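Long-range contacts in export chaperone SatS (PDB 6DNM), which acts as a chaperone for the SecA2 protein export pathway of Mycobacterium tuberculosis, its C-terminal domain being the part described here: residues G45-F53 / F182-E190; L101-P112 / Y169-E180. All coordinates share one frame; numbering follows the deposited sequence.

Contact 1 of 2, residues G45-F53 / F182-E190; sequences GRNGRISVF and FVESRLRRE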
# COMPACT_ATOMS: atom_id res chain seq x y z
N GLY A 45 -7.93 3.49 8.68
CA GLY A 45 -7.51 2.55 9.69
C GLY A 45 -7.44 3.23 11.04
O GLY A 45 -7.80 4.40 11.18
N ARG A 46 -6.98 2.47 12.02
CA ARG A 46 -6.82 2.98 13.37
C ARG A 46 -5.72 2.20 14.06
O ARG A 46 -5.48 1.04 13.74
CB ARG A 46 -8.13 2.85 14.18
CG ARG A 46 -8.63 1.41 14.26
CD ARG A 46 -10.13 1.32 14.52
NE ARG A 46 -10.56 -0.04 14.84
CZ ARG A 46 -11.07 -0.89 13.96
NH1 ARG A 46 -11.43 -2.11 14.35
NH2 ARG A 46 -11.23 -0.53 12.70
N ASN A 47 -5.05 2.86 15.00
CA ASN A 47 -4.03 2.22 15.84
C ASN A 47 -2.95 1.53 15.00
O ASN A 47 -2.50 0.42 15.31
CB ASN A 47 -4.66 1.27 16.86
CG ASN A 47 -5.72 1.96 17.70
OD1 ASN A 47 -5.53 3.08 18.16
ND2 ASN A 47 -6.86 1.29 17.90
N GLY A 48 -2.54 2.18 13.92
CA GLY A 48 -1.46 1.65 13.10
C GLY A 48 -1.79 0.46 12.24
O GLY A 48 -0.86 -0.15 11.67
N ARG A 49 -3.06 0.08 12.11
CA ARG A 49 -3.47 -1.01 11.24
C ARG A 49 -4.46 -0.50 10.20
O ARG A 49 -5.36 0.29 10.52
CB ARG A 49 -4.08 -2.18 12.02
CG ARG A 49 -3.14 -2.84 13.04
CD ARG A 49 -3.33 -4.36 13.09
NE ARG A 49 -4.67 -4.77 13.52
CZ ARG A 49 -5.28 -5.87 13.10
NH1 ARG A 49 -4.67 -6.68 12.24
NH2 ARG A 49 -6.49 -6.16 13.53
N ILE A 50 -4.29 -0.96 8.97
CA ILE A 50 -5.03 -0.47 7.81
C ILE A 50 -6.25 -1.35 7.60
O ILE A 50 -6.12 -2.57 7.45
CB ILE A 50 -4.13 -0.51 6.57
CG1 ILE A 50 -2.88 0.36 6.77
CG2 ILE A 50 -4.91 -0.15 5.31
CD1 ILE A 50 -1.74 -0.00 5.86
N SER A 51 -7.43 -0.73 7.54
CA SER A 51 -8.65 -1.47 7.22
C SER A 51 -8.68 -1.80 5.73
O SER A 51 -8.61 -0.90 4.89
CB SER A 51 -9.87 -0.63 7.57
OG SER A 51 -10.02 -0.50 8.98
N VAL A 52 -8.80 -3.09 5.41
CA VAL A 52 -8.85 -3.54 4.02
C VAL A 52 -10.18 -4.23 3.74
O VAL A 52 -10.79 -4.85 4.62
CB VAL A 52 -7.67 -4.45 3.64
CG1 VAL A 52 -6.38 -3.65 3.69
CG2 VAL A 52 -7.60 -5.69 4.53
N PHE A 53 -10.60 -4.14 2.47
CA PHE A 53 -11.90 -4.60 2.00
C PHE A 53 -11.73 -5.43 0.73
O PHE A 53 -10.87 -5.12 -0.09
CB PHE A 53 -12.83 -3.40 1.76
CG PHE A 53 -13.06 -2.59 3.00
CD1 PHE A 53 -14.15 -2.86 3.82
CD2 PHE A 53 -12.15 -1.61 3.38
CE1 PHE A 53 -14.34 -2.14 5.00
CE2 PHE A 53 -12.33 -0.89 4.55
CZ PHE A 53 -13.43 -1.15 5.35
N PHE A 182 5.06 -9.02 8.30
CA PHE A 182 4.79 -7.74 8.96
C PHE A 182 3.67 -6.99 8.25
O PHE A 182 2.74 -6.49 8.89
CB PHE A 182 6.06 -6.88 9.01
CG PHE A 182 5.78 -5.47 9.43
CD1 PHE A 182 5.53 -5.16 10.76
CD2 PHE A 182 5.71 -4.45 8.49
CE1 PHE A 182 5.25 -3.87 11.15
CE2 PHE A 182 5.44 -3.15 8.87
CZ PHE A 182 5.20 -2.86 10.20
N VAL A 183 3.75 -6.88 6.93
CA VAL A 183 2.70 -6.20 6.17
C VAL A 183 1.34 -6.81 6.46
O VAL A 183 0.37 -6.11 6.75
CB VAL A 183 3.03 -6.21 4.67
CG1 VAL A 183 1.86 -5.67 3.90
CG2 VAL A 183 4.27 -5.40 4.41
N GLU A 184 1.26 -8.14 6.38
CA GLU A 184 -0.01 -8.81 6.64
C GLU A 184 -0.53 -8.51 8.03
O GLU A 184 -1.75 -8.37 8.22
CB GLU A 184 0.11 -10.32 6.41
CG GLU A 184 0.33 -10.70 4.95
CD GLU A 184 -0.96 -10.67 4.15
OE1 GLU A 184 -2.01 -10.33 4.72
OE2 GLU A 184 -0.92 -10.98 2.94
N SER A 185 0.36 -8.38 9.01
CA SER A 185 -0.05 -8.07 10.38
C SER A 185 -0.68 -6.68 10.48
O SER A 185 -1.42 -6.42 11.43
CB SER A 185 1.14 -8.19 11.34
OG SER A 185 1.92 -7.00 11.37
N ARG A 186 -0.40 -5.79 9.53
CA ARG A 186 -0.90 -4.43 9.54
C ARG A 186 -2.17 -4.24 8.72
O ARG A 186 -2.72 -3.14 8.69
CB ARG A 186 0.17 -3.44 9.05
CG ARG A 186 1.48 -3.48 9.82
CD ARG A 186 1.31 -2.96 11.24
NE ARG A 186 0.91 -4.03 12.14
CZ ARG A 186 0.46 -3.83 13.37
NH1 ARG A 186 0.34 -2.59 13.84
NH2 ARG A 186 0.11 -4.86 14.13
N LEU A 187 -2.64 -5.29 8.04
CA LEU A 187 -3.86 -5.22 7.23
C LEU A 187 -4.99 -5.87 8.01
O LEU A 187 -5.05 -7.10 8.10
CB LEU A 187 -3.64 -5.93 5.90
CG LEU A 187 -2.47 -5.45 5.03
CD1 LEU A 187 -2.44 -6.19 3.70
CD2 LEU A 187 -2.51 -3.95 4.82
N ARG A 188 -5.89 -5.04 8.53
CA ARG A 188 -7.02 -5.49 9.34
C ARG A 188 -8.20 -5.80 8.41
O ARG A 188 -8.75 -4.90 7.77
CB ARG A 188 -7.40 -4.40 10.34
CG ARG A 188 -8.51 -4.78 11.32
CD ARG A 188 -9.21 -3.55 11.91
NE ARG A 188 -8.29 -2.60 12.54
CZ ARG A 188 -7.83 -2.68 13.79
NH1 ARG A 188 -8.19 -3.69 14.57
NH2 ARG A 188 -7.00 -1.76 14.25
N ARG A 189 -8.58 -7.07 8.34
CA ARG A 189 -9.70 -7.45 7.50
C ARG A 189 -10.99 -6.96 8.14
O ARG A 189 -11.30 -7.32 9.28
CB ARG A 189 -9.73 -8.97 7.35
CG ARG A 189 -8.83 -9.51 6.24
CD ARG A 189 -7.36 -9.43 6.59
NE ARG A 189 -6.57 -10.26 5.69
CZ ARG A 189 -5.24 -10.24 5.59
NH1 ARG A 189 -4.64 -11.04 4.73
NH2 ARG A 189 -4.53 -9.42 6.36
N GLU A 190 -11.72 -6.10 7.44
CA GLU A 190 -13.02 -5.66 7.92
C GLU A 190 -14.12 -6.53 7.33
O GLU A 190 -13.84 -7.60 6.80
CB GLU A 190 -13.27 -4.19 7.58
CG GLU A 190 -12.22 -3.24 8.13
CD GLU A 190 -12.46 -2.86 9.59
OE1 GLU A 190 -12.03 -1.77 9.99
OE2 GLU A 190 -13.08 -3.66 10.32
O HOH W 1 -7.93 -0.71 11.01

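Contact 2 of 2, residues L101-P112 / Y169-E180; sequences LSGLVDDFADGP and YAAAVREWEKLE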
# COMPACT_ATOMS: atom_id res chain seq x y z
N LEU A 101 2.17 -7.17 -4.37
CA LEU A 101 3.18 -7.96 -3.67
C LEU A 101 3.31 -9.37 -4.23
O LEU A 101 4.35 -10.02 -4.01
CB LEU A 101 2.86 -8.04 -2.17
CG LEU A 101 2.72 -6.70 -1.46
CD1 LEU A 101 2.55 -6.91 0.04
CD2 LEU A 101 3.90 -5.77 -1.74
N SER A 102 2.30 -9.83 -4.97
CA SER A 102 2.24 -11.19 -5.52
C SER A 102 3.49 -11.55 -6.30
O SER A 102 3.92 -10.81 -7.18
CB SER A 102 1.04 -11.26 -6.46
OG SER A 102 -0.08 -10.63 -5.88
N GLY A 103 4.03 -12.74 -6.01
CA GLY A 103 5.14 -13.29 -6.75
C GLY A 103 6.51 -12.81 -6.34
O GLY A 103 7.50 -13.45 -6.71
N LEU A 104 6.62 -11.70 -5.59
CA LEU A 104 7.95 -11.17 -5.28
C LEU A 104 8.78 -12.19 -4.50
O LEU A 104 9.98 -12.32 -4.72
CB LEU A 104 7.84 -9.86 -4.51
CG LEU A 104 7.37 -8.65 -5.32
CD1 LEU A 104 7.17 -7.45 -4.41
CD2 LEU A 104 8.34 -8.32 -6.45
N VAL A 105 8.14 -12.93 -3.59
CA VAL A 105 8.87 -13.92 -2.80
C VAL A 105 9.51 -14.97 -3.69
O VAL A 105 10.63 -15.43 -3.43
CB VAL A 105 7.95 -14.54 -1.72
CG1 VAL A 105 6.80 -15.33 -2.35
CG2 VAL A 105 8.76 -15.42 -0.77
N ASP A 106 8.83 -15.36 -4.77
CA ASP A 106 9.37 -16.33 -5.71
C ASP A 106 10.44 -15.70 -6.59
O ASP A 106 11.47 -16.32 -6.86
CB ASP A 106 8.24 -16.94 -6.55
CG ASP A 106 7.18 -17.60 -5.69
OD1 ASP A 106 6.01 -17.17 -5.76
OD2 ASP A 106 7.53 -18.53 -4.93
N ASP A 107 10.23 -14.44 -6.99
CA ASP A 107 11.19 -13.78 -7.87
C ASP A 107 12.52 -13.51 -7.17
O ASP A 107 13.58 -13.68 -7.76
CB ASP A 107 10.60 -12.49 -8.44
CG ASP A 107 9.42 -12.76 -9.36
OD1 ASP A 107 9.34 -13.88 -9.89
OD2 ASP A 107 8.57 -11.85 -9.54
N PHE A 108 12.47 -13.06 -5.90
CA PHE A 108 13.71 -12.83 -5.16
C PHE A 108 14.56 -14.10 -5.10
O PHE A 108 15.79 -14.03 -5.16
CB PHE A 108 13.41 -12.34 -3.75
CG PHE A 108 12.97 -10.90 -3.68
CD1 PHE A 108 13.69 -9.90 -4.32
CD2 PHE A 108 11.84 -10.54 -2.96
CE1 PHE A 108 13.27 -8.57 -4.26
CE2 PHE A 108 11.44 -9.23 -2.89
CZ PHE A 108 12.15 -8.24 -3.54
N ALA A 109 13.91 -15.26 -5.00
CA ALA A 109 14.64 -16.52 -4.93
C ALA A 109 15.42 -16.81 -6.20
O ALA A 109 16.42 -17.54 -6.15
CB ALA A 109 13.68 -17.68 -4.62
N ASP A 110 14.99 -16.26 -7.33
CA ASP A 110 15.67 -16.44 -8.61
C ASP A 110 16.65 -15.31 -8.92
O ASP A 110 17.33 -15.36 -9.95
CB ASP A 110 14.65 -16.57 -9.74
CG ASP A 110 13.89 -17.87 -9.69
OD1 ASP A 110 14.47 -18.88 -9.21
OD2 ASP A 110 12.73 -17.90 -10.14
N GLY A 111 16.74 -14.30 -8.06
CA GLY A 111 17.71 -13.25 -8.23
C GLY A 111 17.15 -11.99 -8.83
O GLY A 111 15.98 -11.92 -9.25
N PRO A 112 17.99 -10.96 -8.90
CA PRO A 112 17.49 -9.64 -9.35
C PRO A 112 16.88 -9.66 -10.74
O PRO A 112 15.93 -8.92 -10.98
CB PRO A 112 18.74 -8.74 -9.27
CG PRO A 112 19.90 -9.68 -9.22
CD PRO A 112 19.42 -10.94 -8.58
N TYR A 169 20.14 -16.62 -3.19
CA TYR A 169 19.39 -15.47 -2.68
C TYR A 169 18.55 -15.84 -1.47
O TYR A 169 17.60 -15.13 -1.13
CB TYR A 169 18.55 -14.87 -3.81
CG TYR A 169 19.41 -14.57 -5.01
CD1 TYR A 169 20.23 -13.44 -5.04
CD2 TYR A 169 19.45 -15.42 -6.11
CE1 TYR A 169 21.04 -13.16 -6.12
CE2 TYR A 169 20.26 -15.14 -7.21
CZ TYR A 169 21.05 -14.01 -7.21
OH TYR A 169 21.86 -13.71 -8.28
N ALA A 170 18.92 -16.93 -0.79
CA ALA A 170 18.12 -17.45 0.31
C ALA A 170 17.96 -16.43 1.44
O ALA A 170 16.89 -16.35 2.05
CB ALA A 170 18.74 -18.74 0.86
N ALA A 171 19.01 -15.67 1.73
CA ALA A 171 18.91 -14.70 2.82
C ALA A 171 17.91 -13.60 2.49
O ALA A 171 17.05 -13.26 3.31
CB ALA A 171 20.29 -14.11 3.12
N ALA A 172 17.97 -13.07 1.26
CA ALA A 172 17.02 -12.04 0.86
C ALA A 172 15.59 -12.56 0.90
O ALA A 172 14.67 -11.85 1.32
CB ALA A 172 17.37 -11.53 -0.54
N VAL A 173 15.39 -13.82 0.49
CA VAL A 173 14.06 -14.43 0.54
C VAL A 173 13.53 -14.50 1.96
O VAL A 173 12.38 -14.14 2.24
CB VAL A 173 14.10 -15.83 -0.11
CG1 VAL A 173 12.81 -16.60 0.19
CG2 VAL A 173 14.33 -15.68 -1.59
N ARG A 174 14.36 -14.99 2.89
CA ARG A 174 13.97 -15.07 4.29
C ARG A 174 13.58 -13.70 4.82
O ARG A 174 12.57 -13.55 5.52
CB ARG A 174 15.14 -15.63 5.10
CG ARG A 174 14.76 -16.32 6.40
CD ARG A 174 14.61 -15.34 7.56
NE ARG A 174 15.85 -14.65 7.92
CZ ARG A 174 15.90 -13.38 8.30
NH1 ARG A 174 17.06 -12.82 8.62
NH2 ARG A 174 14.78 -12.67 8.37
N GLU A 175 14.36 -12.67 4.48
CA GLU A 175 14.06 -11.33 4.96
C GLU A 175 12.78 -10.80 4.32
O GLU A 175 11.96 -10.16 5.00
CB GLU A 175 15.26 -10.41 4.72
CG GLU A 175 16.43 -10.75 5.66
CD GLU A 175 17.74 -10.08 5.32
OE1 GLU A 175 17.79 -9.26 4.38
OE2 GLU A 175 18.75 -10.35 6.02
N TRP A 176 12.55 -11.10 3.04
CA TRP A 176 11.30 -10.68 2.41
C TRP A 176 10.11 -11.36 3.06
O TRP A 176 9.08 -10.72 3.30
CB TRP A 176 11.31 -10.98 0.91
CG TRP A 176 9.96 -10.68 0.34
CD1 TRP A 176 8.98 -11.59 0.03
CD2 TRP A 176 9.42 -9.39 0.05
NE1 TRP A 176 7.87 -10.94 -0.44
CE2 TRP A 176 8.11 -9.59 -0.44
CE3 TRP A 176 9.92 -8.09 0.15
CZ2 TRP A 176 7.31 -8.53 -0.83
CZ3 TRP A 176 9.12 -7.05 -0.24
CH2 TRP A 176 7.82 -7.27 -0.72
N GLU A 177 10.23 -12.66 3.34
CA GLU A 177 9.12 -13.38 3.96
C GLU A 177 8.75 -12.76 5.30
O GLU A 177 7.57 -12.63 5.63
CB GLU A 177 9.48 -14.85 4.12
CG GLU A 177 9.44 -15.60 2.80
CD GLU A 177 9.97 -17.01 2.89
OE1 GLU A 177 10.74 -17.31 3.82
OE2 GLU A 177 9.60 -17.82 2.02
N LYS A 178 9.76 -12.36 6.08
CA LYS A 178 9.49 -11.71 7.36
C LYS A 178 8.81 -10.37 7.15
O LYS A 178 7.88 -10.01 7.88
CB LYS A 178 10.81 -11.54 8.12
CG LYS A 178 10.67 -11.21 9.59
CD LYS A 178 11.83 -11.81 10.37
CE LYS A 178 11.76 -11.46 11.85
NZ LYS A 178 10.51 -11.92 12.52
N LEU A 179 9.25 -9.63 6.14
CA LEU A 179 8.65 -8.33 5.85
C LEU A 179 7.21 -8.48 5.38
O LEU A 179 6.33 -7.71 5.79
CB LEU A 179 9.52 -7.60 4.83
CG LEU A 179 9.16 -6.14 4.52
CD1 LEU A 179 9.15 -5.30 5.79
CD2 LEU A 179 10.13 -5.59 3.50
N GLU A 180 6.93 -9.49 4.53
CA GLU A 180 5.56 -9.69 4.09
C GLU A 180 4.65 -10.11 5.24
O GLU A 180 3.48 -9.71 5.28
CB GLU A 180 5.49 -10.67 2.90
CG GLU A 180 4.11 -10.69 2.25
CD GLU A 180 4.06 -11.30 0.84
OE1 GLU A 180 5.07 -11.86 0.36
OE2 GLU A 180 2.98 -11.20 0.22
O HOH W 2 5.47 -12.08 -2.49
O HOH W 3 18.43 -18.49 -4.35

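Contact 1 of 2, residues G45-F53 / F182-E190
Arg188 runs its side chain between Arg46 and Arg49 where the last strand of the chain, 187-189, joins strand 49-52 in parallel. Strand 49-52 is itself the second arm of a beta hairpin with a type I' turn, so the contact completes a small mixed sheet of three strands and illustrates how a C terminus can be stitched to a distant hairpin. The ladder follows the parallel pattern: Ile50 N and Ile50 O bond to Arg186 O and Arg188 N, while Val52 N and Val52 O take Arg188 O and Glu190 N.

With CG anti to the backbone N (chi1 -176°) and a bend at chi3, Arg188 turns its guanidinium across the hairpin. On one face the guanidinium of Arg46 lies nearly flat, centres 3.7 Å apart and planes 15° from parallel; over the opposite face comes Arg49 NE. At its edge, Arg188 NH2 donates to Arg46 O over 3.2 Å, approaching from above the carbonyl plane, while Arg49 N reaches the same oxygen from the other face.

Arg49 bends at chi2 and chi3 and crosses Arg188, its guanidinium centred under Arg188 CB. The weak bond from Arg49 NH1 to Ser185 O, 3.4 Å long, ties it to the backbone just ahead of strand 187-189. Its CG meanwhile rests over the guanidinium face of Arg186, 3.6 Å from Arg186 NH1.

Glu190 offers a negative charge to this arginine cluster and probably eases its like-charge contacts. Beyond the sheet, Ile50 packs on Ile130 of helix 117-134 and Val52 on Phe30 of strand 29-37. Glu190 OE1 is gripped twice: Arg46 NH2 meets its syn side at 3.1 Å as a salt bridge, and Ser51 OG donates to its anti side at 2.6 Å.

Contact 2 of 2, residues L101-P112 / Y169-E180
Trp176 projects from helix 170-185 into a hollow lined by Leu101, Leu104, Val105 and Phe108, the chief interlock of an antiparallel helix pair. The axes of helix 104-110 and of the 170-180 part of the longer helix approach to 8.3 Å with their directions 163° apart, and no direct hydrogen bond joins the two segments; the direct contact is therefore one of shape. Chi1 of 173° swings the indole away from the backbone N and across to the partner helix, where it takes Leu104 CB and Phe108 CE2 over one face, the latter 3.6 Å from Trp176 CD2, while Glu180 CB backs the other face. Leu101 CD2 lies at the ring edge, near Trp176 CH2, and Val105 CB meets Trp176 CD1.

The smaller bumps interlock too. Val105 CG2 pushes against Glu177 CG at 3.6 Å. One turn back from Trp176, Val173 CG2 presses into the backbone of the partner helix, a tight 3.5 Å from Ala109 CA.

Where helix 170-185 begins, a flat ring covers a bare backbone. Tyr169, in the N-cap position, lays a ring face over Gly111 CA, a CH-pi contact 3.5 Å from the ring centroid, and its hydroxyl is held by Pro165 O. Water links the two segments at both ends: one molecule bridges Leu101 O, Val105 N and Glu180 OE1, and another accepts from Tyr169 N while donating to Ala109 O.

In the fold
Read from the N terminus, after strands 19-24, 29-37 and 40-43 the chain forms the hairpin of strands 45-46 and 49-52, whose partner strand, 187-189, comes only at the end of the chain, so contact 1 closes a loop of 128 residues. Contact 2 is nested inside that loop: segment 101-112 follows strand 98-100, and 56 residues later, after helices 117-134, 138-142 and 148-157, the chain returns as helix 170-185. That final helix serves both contacts, its N-terminal part in contact 2 and its last turn leading into the strand of contact 1. Their centres lie 22 Å apart, yet they meet where Val183 packs on Leu101, and helix 117-134 touches side chains of both.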